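Local coordinates for protein sialidase B (Streptococcus pneumoniae serotype 4, PDB 4XJW) that cleaves terminal sialic acid residues from oligosaccharides, glycoproteins and glycolipids by hydrolysing alpha-2,3, alpha-2,6 and alpha-2,8 linkages, and acts as an intramolecular trans-sialidase, at residues D116-M121 and S130-T135; S71-V76 and L88-A93; I78-K83 and T135-S140; D25-E30 and L172-I177. The protein carries 1 engineered substitution. All coordinates share one frame; numbering follows the deposited sequence.

Overall arrangement
All four contacts lie in the N-terminal, concanavalin-like beta sandwich. Contacts 1 and 2 are hairpins from its two sheets, centres 16 Å apart, meeting across the interior: Tyr119 CD2 lies 3.5 Å from Phe89 CE2 and Met121 CE 3.5 Å from Val76 CG1. Contact 3 adjoins contact 1, 12 Å away between centres and sharing Thr135; its Ile78 packs on Phe89. The centre of contact 4 is 15 Å from that of contact 3, Ser140 OG and Gly29 O joining them by a probable hydrogen bond. Contact 2 comes nearest an annotated site: the side chains of Ala93 and Arg581, which probably binds substrate, are about 10 Å apart; the other contacts lie away from such sites.

Contact 1 (D116-M121 and S130-T135); sequences DKTYTM and SETVDT
Tyr119 and Glu131 exchange two nearly straight backbone hydrogen bonds, Tyr119 N to Glu131 O and Glu131 N to Tyr119 O, each 2.8 Å long, between two strands that run antiparallel at 173°. Beyond the regular strands, Val133 N continues the pairing by donating to Lys117 O at 3.0 Å. Lys117 then reaches further: with CG anti to its carbonyl carbon (chi1 -60°) and the chain extended, it runs alongside the backbone of Val133 and Asp134, and NZ donates to Asp134 O at 2.7 Å. The ammonium group thus grips a main-chain carbonyl, while the Asp134 carboxylate stays out of contact, Lys117 NZ to Asp134 OD1 being 6.4 Å.

On the face formed by Thr118, Thr120, Ser130 and Thr132, hydroxyls meet in pairs. Thr120 OG1 and Ser130 OG are 2.9 Å apart, and either may donate. Thr118 OG1 gives its proton to Asp116 O and sits 2.8 Å from Thr132 OG1, a second bond whose proton is not settled.

The opposite face carries Tyr119 and Glu131, the latter lying against Phe89. The Tyr119 side chain crosses that of Val133 at about a right angle, CE2 touching Val133 CG2 at 4.0 Å, and its OH is bonded to Leu137 O. Opposite Asp113 of strand 102-113, Lys117 and Thr118 form a G1 beta bulge leading into the hairpin 118-132, whose Tyr119 face turns into the lectin-like sandwich.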
loop_
_atom_site.group_PDB
_atom_site.type_symbol
_atom_site.label_atom_id
_atom_site.label_comp_id
_atom_site.label_asym_id
_atom_site.label_seq_id
_atom_site.Cartn_x
_atom_site.Cartn_y
_atom_site.Cartn_z
ATOM N N ASP A 116 -2.342 -3.032 -32.528
ATOM C CA ASP A 116 -2.504 -3.942 -31.389
ATOM C C ASP A 116 -3.903 -3.875 -30.787
ATOM O O ASP A 116 -4.202 -4.577 -29.805
ATOM C CB ASP A 116 -1.455 -3.696 -30.302
ATOM C CG ASP A 116 -0.079 -4.186 -30.702
ATOM O OD1 ASP A 116 0.042 -4.780 -31.797
ATOM O OD2 ASP A 116 0.881 -3.982 -29.919
ATOM N N LYS A 117 -4.747 -3.029 -31.376
ATOM C CA LYS A 117 -6.134 -2.851 -30.944
ATOM C C LYS A 117 -6.218 -2.547 -29.464
ATOM O O LYS A 117 -7.094 -3.065 -28.764
ATOM C CB LYS A 117 -6.973 -4.096 -31.234
ATOM C CG LYS A 117 -7.036 -4.486 -32.696
ATOM C CD LYS A 117 -8.020 -5.629 -32.872
ATOM C CE LYS A 117 -8.460 -5.771 -34.307
ATOM N NZ LYS A 117 -9.621 -6.702 -34.418
ATOM N N THR A 118 -5.319 -1.696 -28.993
ATOM C CA THR A 118 -5.201 -1.444 -27.566
ATOM C C THR A 118 -5.252 0.047 -27.249
ATOM O O THR A 118 -4.729 0.870 -28.007
ATOM C CB THR A 118 -3.902 -2.065 -27.033
ATOM O OG1 THR A 118 -3.971 -3.492 -27.193
ATOM C CG2 THR A 118 -3.697 -1.741 -25.558
ATOM N N TYR A 119 -5.906 0.382 -26.141
ATOM C CA TYR A 119 -5.939 1.739 -25.632
ATOM C C TYR A 119 -5.186 1.726 -24.313
ATOM O O TYR A 119 -5.499 0.934 -23.421
ATOM C CB TYR A 119 -7.377 2.188 -25.383
ATOM C CG TYR A 119 -8.301 2.135 -26.586
ATOM C CD1 TYR A 119 -8.277 3.135 -27.554
ATOM C CD2 TYR A 119 -9.211 1.105 -26.729
ATOM C CE1 TYR A 119 -9.131 3.098 -28.650
ATOM C CE2 TYR A 119 -10.089 1.065 -27.812
ATOM C CZ TYR A 119 -10.033 2.060 -28.770
ATOM O OH TYR A 119 -10.898 2.019 -29.845
ATOM N N THR A 120 -4.198 2.601 -24.179
ATOM C CA THR A 120 -3.383 2.623 -22.969
ATOM C C THR A 120 -3.270 4.036 -22.422
ATOM O O THR A 120 -2.963 4.964 -23.169
ATOM C CB THR A 120 -1.955 2.129 -23.272
ATOM O OG1 THR A 120 -2.010 0.824 -23.864
ATOM C CG2 THR A 120 -1.104 2.066 -21.999
ATOM N N MET A 121 -3.486 4.192 -21.116
ATOM C CA MET A 121 -3.397 5.497 -20.465
ATOM C C MET A 121 -2.266 5.536 -19.447
ATOM O O MET A 121 -2.163 4.638 -18.605
ATOM C CB MET A 121 -4.698 5.804 -19.744
ATOM C CG MET A 121 -4.666 7.113 -18.959
ATOM S SD MET A 121 -4.748 8.564 -20.044
ATOM C CE MET A 121 -6.480 8.490 -20.465
ATOM N N SER A 130 -4.592 -0.465 -19.600
ATOM C CA SER A 130 -4.234 -0.878 -20.947
ATOM C C SER A 130 -5.266 -1.903 -21.368
ATOM O O SER A 130 -5.330 -2.999 -20.813
ATOM C CB SER A 130 -2.822 -1.458 -20.990
ATOM O OG SER A 130 -2.362 -1.562 -22.327
ATOM N N GLU A 131 -6.105 -1.534 -22.329
ATOM C CA GLU A 131 -7.244 -2.363 -22.687
ATOM C C GLU A 131 -7.206 -2.751 -24.155
ATOM O O GLU A 131 -7.207 -1.882 -25.032
ATOM C CB GLU A 131 -8.539 -1.604 -22.396
ATOM C CG GLU A 131 -8.695 -1.164 -20.950
ATOM C CD GLU A 131 -9.237 -2.260 -20.048
ATOM O OE1 GLU A 131 -9.469 -3.378 -20.549
ATOM O OE2 GLU A 131 -9.433 -1.995 -18.841
ATOM N N THR A 132 -7.163 -4.055 -24.413
ATOM C CA THR A 132 -7.256 -4.584 -25.771
ATOM C C THR A 132 -8.698 -4.981 -26.098
ATOM O O THR A 132 -9.379 -5.575 -25.269
ATOM C CB THR A 132 -6.340 -5.813 -25.941
ATOM O OG1 THR A 132 -5.016 -5.476 -25.513
ATOM C CG2 THR A 132 -6.306 -6.268 -27.394
ATOM N N VAL A 133 -9.164 -4.647 -27.300
ATOM C CA VAL A 133 -10.544 -4.926 -27.694
ATOM C C VAL A 133 -10.590 -5.752 -28.976
ATOM O O VAL A 133 -9.641 -5.739 -29.763
ATOM C CB VAL A 133 -11.358 -3.624 -27.893
ATOM C CG1 VAL A 133 -11.538 -2.874 -26.577
ATOM C CG2 VAL A 133 -10.692 -2.726 -28.927
ATOM N N ASP A 134 -11.698 -6.459 -29.185
ATOM C CA ASP A 134 -11.889 -7.251 -30.400
ATOM C C ASP A 134 -12.168 -6.376 -31.620
ATOM O O ASP A 134 -11.682 -6.642 -32.720
ATOM C CB ASP A 134 -13.049 -8.231 -30.219
ATOM C CG ASP A 134 -12.748 -9.318 -29.213
ATOM O OD1 ASP A 134 -11.606 -9.817 -29.198
ATOM O OD2 ASP A 134 -13.665 -9.672 -28.442
ATOM N N THR A 135 -12.967 -5.339 -31.424
ATOM C CA THR A 135 -13.274 -4.416 -32.506
ATOM C C THR A 135 -12.739 -3.040 -32.149
ATOM O O THR A 135 -13.270 -2.356 -31.271
ATOM C CB THR A 135 -14.774 -4.344 -32.779
ATOM O OG1 THR A 135 -15.274 -5.667 -33.005
ATOM C CG2 THR A 135 -15.054 -3.478 -34.008
#

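Contact 2 (S71-V76 and L88-A93); sequences SGEIGV and LFSRPA
Ile74 with Arg91 and Val76 with Phe89 form the hydrogen-bonded pairs of an antiparallel beta hairpin, at the edge of one sheet of the lectin-like sandwich. Among the four backbone bonds, Val76 N to Phe89 O is the shortest at 2.8 Å, and Arg91 N reaches Ile74 O at 3.0 Å. The non-hydrogen-bonded pair between them is close: Gly75 has no side chain, and its CA comes within 3.8 Å of Ser90 CB.

Apolar packing concerns the face of Val76 and Phe89, where Val76 CG2 touches the edge of the phenyl ring, 3.9 Å from Phe89 CD2. This face turns toward Met121 and Phe129 of the other sheet.

Polar contacts gather at the open end of the hairpin. Glu73 stretches out with CG anti to its backbone N (chi1 174°), lying side by side with Pro92; Glu73 OE2 accepts a weak bond from Ser90 OG at 3.5 Å, its stronger partner being Arg69 in a salt bridge. The buried guanidinium of Arg91 folds back on the chain that follows it: in its own plane, NE donates to Pro92 O at 3.0 Å and NH2 to Ala93 O at 2.9 Å, while NH1 reaches Ser644 O far along the sequence. Across from it, Ser71 OG accepts from Glu73 N in an ST turn. A single water bridges the segments, accepting from Ala93 N at 2.8 Å and donating to Ser71 O.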
loop_
_atom_site.group_PDB
_atom_site.type_symbol
_atom_site.label_atom_id
_atom_site.label_comp_id
_atom_site.label_asym_id
_atom_site.label_seq_id
_atom_site.Cartn_x
_atom_site.Cartn_y
_atom_site.Cartn_z
ATOM N N SER A 71 -12.556 12.812 -7.703
ATOM C CA SER A 71 -11.993 11.755 -6.867
ATOM C C SER A 71 -10.556 11.483 -7.272
ATOM O O SER A 71 -9.832 10.789 -6.563
ATOM C CB SER A 71 -12.774 10.467 -7.082
ATOM O OG SER A 71 -12.637 10.048 -8.433
ATOM N N GLY A 72 -10.158 12.011 -8.427
ATOM C CA GLY A 72 -8.833 11.749 -8.959
ATOM C C GLY A 72 -8.827 10.676 -10.037
ATOM O O GLY A 72 -7.762 10.343 -10.563
ATOM N N GLU A 73 -10.003 10.132 -10.361
ATOM C CA GLU A 73 -10.136 9.155 -11.436
ATOM C C GLU A 73 -9.842 9.789 -12.797
ATOM O O GLU A 73 -10.185 10.948 -13.030
ATOM C CB GLU A 73 -11.554 8.577 -11.415
ATOM C CG GLU A 73 -11.911 7.634 -12.567
ATOM C CD GLU A 73 -13.295 7.058 -12.393
ATOM O OE1 GLU A 73 -13.619 6.669 -11.255
ATOM O OE2 GLU A 73 -14.058 7.027 -13.384
ATOM N N ILE A 74 -9.204 9.035 -13.687
ATOM C CA ILE A 74 -9.019 9.447 -15.074
ATOM C C ILE A 74 -9.649 8.385 -15.970
ATOM O O ILE A 74 -9.650 7.198 -15.630
ATOM C CB ILE A 74 -7.513 9.614 -15.422
ATOM C CG1 ILE A 74 -7.313 10.451 -16.691
ATOM C CG2 ILE A 74 -6.844 8.261 -15.590
ATOM C CD1 ILE A 74 -7.570 11.937 -16.495
ATOM N N GLY A 75 -10.186 8.797 -17.117
ATOM C CA GLY A 75 -10.757 7.839 -18.037
ATOM C C GLY A 75 -10.904 8.368 -19.443
ATOM O O GLY A 75 -10.592 9.539 -19.724
ATOM N N VAL A 76 -11.339 7.477 -20.332
ATOM C CA VAL A 76 -11.694 7.852 -21.695
ATOM C C VAL A 76 -13.024 7.218 -22.079
ATOM O O VAL A 76 -13.411 6.167 -21.558
ATOM C CB VAL A 76 -10.654 7.428 -22.753
ATOM C CG1 VAL A 76 -9.319 8.139 -22.529
ATOM C CG2 VAL A 76 -10.487 5.915 -22.773
ATOM N N LEU A 88 -15.798 2.544 -22.436
ATOM C CA LEU A 88 -15.475 3.405 -21.311
ATOM C C LEU A 88 -14.382 2.703 -20.518
ATOM O O LEU A 88 -14.597 1.600 -20.005
ATOM C CB LEU A 88 -16.713 3.640 -20.437
ATOM C CG LEU A 88 -16.423 4.280 -19.072
ATOM C CD1 LEU A 88 -16.024 5.717 -19.236
ATOM C CD2 LEU A 88 -17.620 4.163 -18.129
ATOM N N PHE A 89 -13.209 3.332 -20.443
ATOM C CA PHE A 89 -12.090 2.799 -19.659
ATOM C C PHE A 89 -11.651 3.842 -18.657
ATOM O O PHE A 89 -11.555 5.020 -18.986
ATOM C CB PHE A 89 -10.897 2.460 -20.556
ATOM C CG PHE A 89 -11.252 1.586 -21.710
ATOM C CD1 PHE A 89 -11.762 0.314 -21.492
ATOM C CD2 PHE A 89 -11.089 2.032 -23.009
ATOM C CE1 PHE A 89 -12.105 -0.505 -22.560
ATOM C CE2 PHE A 89 -11.428 1.221 -24.079
ATOM C CZ PHE A 89 -11.935 -0.047 -23.849
ATOM N N SER A 90 -11.368 3.414 -17.433
ATOM C CA SER A 90 -10.974 4.372 -16.413
ATOM C C SER A 90 -10.239 3.677 -15.284
ATOM O O SER A 90 -10.284 2.450 -15.163
ATOM C CB SER A 90 -12.208 5.091 -15.857
ATOM O OG SER A 90 -12.971 4.192 -15.072
ATOM N N ARG A 91 -9.551 4.464 -14.463
ATOM C CA ARG A 91 -9.050 3.960 -13.204
ATOM C C ARG A 91 -9.124 5.040 -12.136
ATOM O O ARG A 91 -8.709 6.178 -12.367
ATOM C CB ARG A 91 -7.609 3.471 -13.309
ATOM C CG ARG A 91 -7.252 2.555 -12.146
ATOM C CD ARG A 91 -5.739 2.463 -11.963
ATOM N NE ARG A 91 -5.207 3.591 -11.203
ATOM C CZ ARG A 91 -3.936 3.691 -10.828
ATOM N NH1 ARG A 91 -3.081 2.727 -11.156
ATOM N NH2 ARG A 91 -3.534 4.755 -10.132
ATOM N N PRO A 92 -9.630 4.682 -10.952
ATOM C CA PRO A 92 -9.616 5.616 -9.820
ATOM C C PRO A 92 -8.194 6.033 -9.427
ATOM O O PRO A 92 -7.218 5.391 -9.855
ATOM C CB PRO A 92 -10.233 4.786 -8.689
ATOM C CG PRO A 92 -11.190 3.867 -9.422
ATOM C CD PRO A 92 -10.427 3.475 -10.659
ATOM N N ALA A 93 -8.105 7.100 -8.627
ATOM C CA ALA A 93 -6.867 7.514 -7.954
ATOM C C ALA A 93 -5.681 7.575 -8.901
ATOM O O ALA A 93 -4.648 6.965 -8.640
ATOM C CB ALA A 93 -6.563 6.583 -6.771
HETATM O O HOH W 1 -10.325 8.078 -7.194
#

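Contact 3 (I78-K83 and T135-S140). With PO4 (phosphate ion), chain D.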
loop_
_atom_site.group_PDB
_atom_site.type_symbol
_atom_site.label_atom_id
_atom_site.label_comp_id
_atom_site.label_asym_id
_atom_site.label_seq_id
_atom_site.Cartn_x
_atom_site.Cartn_y
_atom_site.Cartn_z
ATOM N N ILE A 78 -14.950 6.190 -25.834
ATOM C CA ILE A 78 -14.781 6.072 -27.280
ATOM C C ILE A 78 -16.073 5.495 -27.833
ATOM O O ILE A 78 -16.388 4.324 -27.598
ATOM C CB ILE A 78 -13.560 5.202 -27.662
ATOM C CG1 ILE A 78 -12.412 5.404 -26.675
ATOM C CG2 ILE A 78 -13.084 5.531 -29.061
ATOM C CD1 ILE A 78 -11.684 4.141 -26.311
ATOM N N ARG A 79 -16.841 6.325 -28.540
ATOM C CA ARG A 79 -18.221 5.970 -28.867
ATOM C C ARG A 79 -18.573 6.266 -30.315
ATOM O O ARG A 79 -18.246 7.334 -30.836
ATOM C CB ARG A 79 -19.186 6.733 -27.957
ATOM C CG ARG A 79 -18.858 6.617 -26.476
ATOM C CD ARG A 79 -19.872 7.338 -25.627
ATOM N NE ARG A 79 -21.174 6.690 -25.712
ATOM C CZ ARG A 79 -22.288 7.141 -25.142
ATOM N NH1 ARG A 79 -22.276 8.267 -24.434
ATOM N NH2 ARG A 79 -23.418 6.462 -25.289
ATOM N N ASP A 80 -19.256 5.322 -30.952
ATOM C CA ASP A 80 -19.736 5.508 -32.319
ATOM C C ASP A 80 -21.014 4.689 -32.453
ATOM O O ASP A 80 -20.972 3.459 -32.443
ATOM C CB ASP A 80 -18.684 5.032 -33.328
ATOM C CG ASP A 80 -19.065 5.327 -34.779
ATOM O OD1 ASP A 80 -20.214 5.045 -35.174
ATOM O OD2 ASP A 80 -18.198 5.824 -35.527
ATOM N N ALA A 81 -22.147 5.376 -32.562
ATOM C CA ALA A 81 -23.450 4.718 -32.556
ATOM C C ALA A 81 -23.675 3.884 -33.808
ATOM O O ALA A 81 -24.368 2.871 -33.768
ATOM C CB ALA A 81 -24.553 5.738 -32.403
ATOM N N GLN A 82 -23.099 4.321 -34.922
ATOM C CA GLN A 82 -23.278 3.618 -36.188
ATOM C C GLN A 82 -22.440 2.344 -36.252
ATOM O O GLN A 82 -22.755 1.424 -37.005
ATOM C CB GLN A 82 -22.954 4.532 -37.370
ATOM C CG GLN A 82 -24.035 5.577 -37.658
ATOM C CD GLN A 82 -24.030 6.728 -36.663
ATOM O OE1 GLN A 82 -23.025 7.419 -36.504
ATOM N NE2 GLN A 82 -25.151 6.940 -35.995
ATOM N N LYS A 83 -21.365 2.298 -35.468
ATOM C CA LYS A 83 -20.560 1.087 -35.354
ATOM C C LYS A 83 -21.027 0.235 -34.173
ATOM O O LYS A 83 -20.600 -0.910 -34.015
ATOM C CB LYS A 83 -19.076 1.431 -35.204
ATOM C CG LYS A 83 -18.475 2.214 -36.375
ATOM C CD LYS A 83 -17.035 2.649 -36.074
ATOM C CE LYS A 83 -16.408 3.423 -37.233
ATOM N NZ LYS A 83 -17.201 4.630 -37.640
ATOM N N THR A 135 -12.967 -5.339 -31.424
ATOM C CA THR A 135 -13.274 -4.416 -32.506
ATOM C C THR A 135 -12.739 -3.040 -32.149
ATOM O O THR A 135 -13.270 -2.356 -31.271
ATOM C CB THR A 135 -14.774 -4.344 -32.779
ATOM O OG1 THR A 135 -15.274 -5.667 -33.005
ATOM C CG2 THR A 135 -15.054 -3.478 -34.008
ATOM N N PHE A 136 -11.674 -2.639 -32.826
ATOM C CA PHE A 136 -11.020 -1.381 -32.510
ATOM C C PHE A 136 -11.762 -0.202 -33.126
ATOM O O PHE A 136 -12.273 -0.294 -34.240
ATOM C CB PHE A 136 -9.583 -1.409 -33.012
ATOM C CG PHE A 136 -8.772 -0.208 -32.604
ATOM C CD1 PHE A 136 -8.290 -0.095 -31.304
ATOM C CD2 PHE A 136 -8.486 0.801 -33.520
ATOM C CE1 PHE A 136 -7.542 1.001 -30.921
ATOM C CE2 PHE A 136 -7.733 1.907 -33.146
ATOM C CZ PHE A 136 -7.257 2.009 -31.842
ATOM N N LEU A 137 -11.820 0.899 -32.380
ATOM C CA LEU A 137 -12.392 2.145 -32.862
ATOM C C LEU A 137 -11.327 3.232 -32.828
ATOM O O LEU A 137 -11.024 3.780 -31.763
ATOM C CB LEU A 137 -13.595 2.563 -32.012
ATOM C CG LEU A 137 -14.261 3.904 -32.346
ATOM C CD1 LEU A 137 -14.565 4.006 -33.842
ATOM C CD2 LEU A 137 -15.523 4.112 -31.523
ATOM N N PRO A 138 -10.744 3.541 -33.994
ATOM C CA PRO A 138 -9.793 4.651 -34.096
ATOM C C PRO A 138 -10.487 5.947 -33.699
ATOM O O PRO A 138 -11.630 6.167 -34.111
ATOM C CB PRO A 138 -9.448 4.670 -35.587
ATOM C CG PRO A 138 -9.750 3.281 -36.075
ATOM C CD PRO A 138 -10.942 2.846 -35.282
ATOM N N ILE A 139 -9.837 6.787 -32.901
ATOM C CA ILE A 139 -10.487 8.013 -32.452
ATOM C C ILE A 139 -10.732 8.958 -33.629
ATOM O O ILE A 139 -11.648 9.773 -33.600
ATOM C CB ILE A 139 -9.711 8.737 -31.314
ATOM C CG1 ILE A 139 -8.356 9.238 -31.809
ATOM C CG2 ILE A 139 -9.541 7.830 -30.108
ATOM C CD1 ILE A 139 -7.598 10.076 -30.784
ATOM N N SER A 140 -9.930 8.814 -34.680
ATOM C CA SER A 140 -10.079 9.624 -35.882
ATOM C C SER A 140 -11.170 9.103 -36.815
ATOM O O SER A 140 -11.504 9.749 -37.807
ATOM C CB SER A 140 -8.760 9.640 -36.647
ATOM O OG SER A 140 -8.419 8.321 -37.036
HETATM P P PO4 D . -24.185 9.944 -21.812
HETATM O O1 PO4 D . -24.783 11.309 -21.592
HETATM O O2 PO4 D . -24.400 9.504 -23.248
HETATM O O3 PO4 D . -22.696 10.040 -21.526
HETATM O O4 PO4 D . -24.829 8.965 -20.865
#
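Leu137 holds CG anti to its backbone N (chi1 177°), which sends its isobutyl end toward strand 74-80, where CD2 meets Ile78 CG2. Ile78 has CG1 beside its backbone N (chi1 -36°), which places CG2 anti to that N and against Leu137. The contact joins the loop after strand 126-132 to the end of strand 74-80 in the lectin-like sandwich; no hydrogen bond links the two segments. The side chains slide past each other in opposite directions, Leu137 CD2 lying 3.7 Å from Ile78 CG2 and 3.8 Å from Asp80 CB. The other branch, CD1, meets Lys83 CD at 3.6 Å, the two chains crossing at about a right angle.

Lys83 is held by Asp80 in an Asx motif. OD1 of this buried aspartate accepts from Lys83 N at 3.0 Å, and OD2 forms a salt bridge with Lys83 NZ at 2.6 Å, both approached from above the carboxylate plane. Asn143 N also bonds to OD2, and Asn141 O takes a further hydrogen from the ammonium group, so both ends of the salt bridge are also bonded to the loop beyond Ser140.

The Arg79 side chain leaves the backbone away from the 135-140 loop. Its guanidinium edge meets a phosphate ion, probably from the crystallisation liquor and also bonded by Arg155, NH1 donating to O2 of the phosphate at 2.7 Å and 168°.

Contact 4 (D25-E30 and L172-I177); sequences DKLSGE and LFNKAI
The end of strand 166-173 in the N-terminal sandwich meets the loop between helix 20-23 and strand 32-39 mainly through one side-chain amide, that of Asn174, set against the backbone of Lys26 and Ser28. Asn174 sits at the centre of an inverse gamma turn, in which Lys175 N makes a weak bond to Phe173 O, and its CG is anti to the carbonyl carbon (chi1 -75°), a torsion that brings the amide up to the loop.

ND2 donates to Lys26 O at 2.8 Å with an N-H...O angle of 159°, the acceptor lying in the plane of the amide. On the oxygen side, Ser28 N donates to Asn174 OD1 at 3.2 Å, arriving from well above the amide plane. OD1 receives a further hydrogen from Gln32 NE2, which may help offset the nearby carbonyl Ser28 O, another acceptor 3.2 Å from Asn174 OD1.

Lys26 O is itself gripped twice. Ser28 OG donates to it at 2.9 Å, reaching the opposite face of its carbonyl plane from that used by Asn174 ND2. The same serine lays CB against the amide, 3.6 Å from Asn174 ND2.

Beside this polar network, Leu27 and Leu172 cross at about a right angle, Leu27 CD2 touching Leu172 CD1 at 3.6 Å. Leu172 is buried and also rests on Val34 of strand 32-39, whereas most of the 25-30 loop is exposed. A side-chain amide that both donates to and accepts from main-chain atoms thus ties a surface loop to an inverse gamma turn at the end of a sandwich strand.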
loop_
_atom_site.group_PDB
_atom_site.type_symbol
_atom_site.label_atom_id
_atom_site.label_comp_id
_atom_site.label_asym_id
_atom_site.label_seq_id
_atom_site.Cartn_x
_atom_site.Cartn_y
_atom_site.Cartn_z
ATOM N N ASP A 25 -8.222 18.606 -39.723
ATOM C CA ASP A 25 -7.680 18.240 -41.030
ATOM C C ASP A 25 -6.371 17.453 -40.908
ATOM O O ASP A 25 -5.971 16.738 -41.833
ATOM C CB ASP A 25 -7.502 19.477 -41.915
ATOM C CG ASP A 25 -7.231 20.742 -41.116
ATOM O OD1 ASP A 25 -6.535 20.670 -40.074
ATOM O OD2 ASP A 25 -7.716 21.820 -41.535
ATOM N N LYS A 26 -5.718 17.574 -39.756
ATOM C CA LYS A 26 -4.432 16.926 -39.525
ATOM C C LYS A 26 -4.592 15.486 -39.049
ATOM O O LYS A 26 -3.668 14.683 -39.179
ATOM C CB LYS A 26 -3.632 17.699 -38.477
ATOM C CG LYS A 26 -3.937 19.191 -38.417
ATOM C CD LYS A 26 -3.361 19.921 -39.618
ATOM C CE LYS A 26 -2.969 21.358 -39.267
ATOM N NZ LYS A 26 -4.150 22.250 -39.049
ATOM N N LEU A 27 -5.747 15.168 -38.467
ATOM C CA LEU A 27 -5.977 13.819 -37.962
ATOM C C LEU A 27 -5.961 12.824 -39.109
ATOM O O LEU A 27 -6.728 12.957 -40.060
ATOM C CB LEU A 27 -7.288 13.729 -37.167
ATOM C CG LEU A 27 -7.149 14.239 -35.733
ATOM C CD1 LEU A 27 -8.496 14.359 -35.044
ATOM C CD2 LEU A 27 -6.208 13.350 -34.926
ATOM N N SER A 28 -5.083 11.830 -39.012
ATOM C CA SER A 28 -4.811 10.931 -40.124
ATOM C C SER A 28 -4.414 9.544 -39.638
ATOM O O SER A 28 -3.602 9.413 -38.722
ATOM C CB SER A 28 -3.686 11.515 -40.980
ATOM O OG SER A 28 -4.011 12.816 -41.413
ATOM N N GLY A 29 -4.970 8.510 -40.264
ATOM C CA GLY A 29 -4.626 7.155 -39.894
ATOM C C GLY A 29 -5.397 6.764 -38.651
ATOM O O GLY A 29 -6.140 7.577 -38.082
ATOM N N GLU A 30 -5.207 5.524 -38.219
ATOM C CA GLU A 30 -6.047 4.958 -37.173
ATOM C C GLU A 30 -5.404 4.928 -35.791
ATOM O O GLU A 30 -6.039 4.502 -34.819
ATOM C CB GLU A 30 -6.498 3.556 -37.570
ATOM C CG GLU A 30 -7.438 3.529 -38.766
ATOM C CD GLU A 30 -7.680 2.120 -39.257
ATOM O OE1 GLU A 30 -6.753 1.295 -39.131
ATOM O OE2 GLU A 30 -8.791 1.843 -39.754
ATOM N N LEU A 172 -0.655 16.283 -30.126
ATOM C CA LEU A 172 -1.319 15.143 -30.758
ATOM C C LEU A 172 -0.366 14.572 -31.806
ATOM O O LEU A 172 0.246 15.323 -32.567
ATOM C CB LEU A 172 -2.622 15.600 -31.423
ATOM C CG LEU A 172 -3.763 14.701 -31.923
ATOM C CD1 LEU A 172 -3.299 13.517 -32.770
ATOM C CD2 LEU A 172 -4.650 14.239 -30.773
ATOM N N PHE A 173 -0.243 13.249 -31.844
ATOM C CA PHE A 173 0.599 12.569 -32.823
ATOM C C PHE A 173 -0.211 11.545 -33.610
ATOM O O PHE A 173 -1.042 10.840 -33.036
ATOM C CB PHE A 173 1.760 11.854 -32.133
ATOM C CG PHE A 173 2.541 12.723 -31.195
ATOM C CD1 PHE A 173 2.097 12.946 -29.898
ATOM C CD2 PHE A 173 3.718 13.328 -31.611
ATOM C CE1 PHE A 173 2.818 13.746 -29.031
ATOM C CE2 PHE A 173 4.442 14.132 -30.748
ATOM C CZ PHE A 173 3.990 14.344 -29.458
ATOM N N ASN A 174 0.023 11.460 -34.919
ATOM C CA ASN A 174 -0.610 10.424 -35.737
ATOM C C ASN A 174 0.177 9.112 -35.713
ATOM O O ASN A 174 0.517 8.539 -36.752
ATOM C CB ASN A 174 -0.823 10.914 -37.175
ATOM C CG ASN A 174 -1.973 11.905 -37.293
ATOM O OD1 ASN A 174 -3.002 11.772 -36.622
ATOM N ND2 ASN A 174 -1.816 12.893 -38.170
ATOM N N LYS A 175 0.457 8.644 -34.503
ATOM C CA LYS A 175 1.149 7.393 -34.292
ATOM C C LYS A 175 0.825 6.922 -32.878
ATOM O O LYS A 175 0.533 7.737 -32.001
ATOM C CB LYS A 175 2.652 7.630 -34.432
ATOM C CG LYS A 175 3.530 6.394 -34.290
ATOM C CD LYS A 175 5.004 6.777 -34.381
ATOM C CE LYS A 175 5.901 5.629 -33.949
ATOM N NZ LYS A 175 7.330 6.052 -33.835
ATOM N N ALA A 176 0.842 5.611 -32.673
ATOM C CA ALA A 176 0.827 5.049 -31.323
ATOM C C ALA A 176 2.270 4.952 -30.873
ATOM O O ALA A 176 2.999 4.057 -31.316
ATOM C CB ALA A 176 0.183 3.681 -31.329
ATOM N N ILE A 177 2.708 5.873 -30.019
ATOM C CA ILE A 177 4.100 5.836 -29.574
ATOM C C ILE A 177 4.346 4.665 -28.623
ATOM O O ILE A 177 3.462 4.270 -27.852
ATOM C CB ILE A 177 4.584 7.166 -28.942
ATOM C CG1 ILE A 177 3.936 7.413 -27.580
ATOM C CG2 ILE A 177 4.370 8.344 -29.906
ATOM C CD1 ILE A 177 4.571 8.571 -26.826
#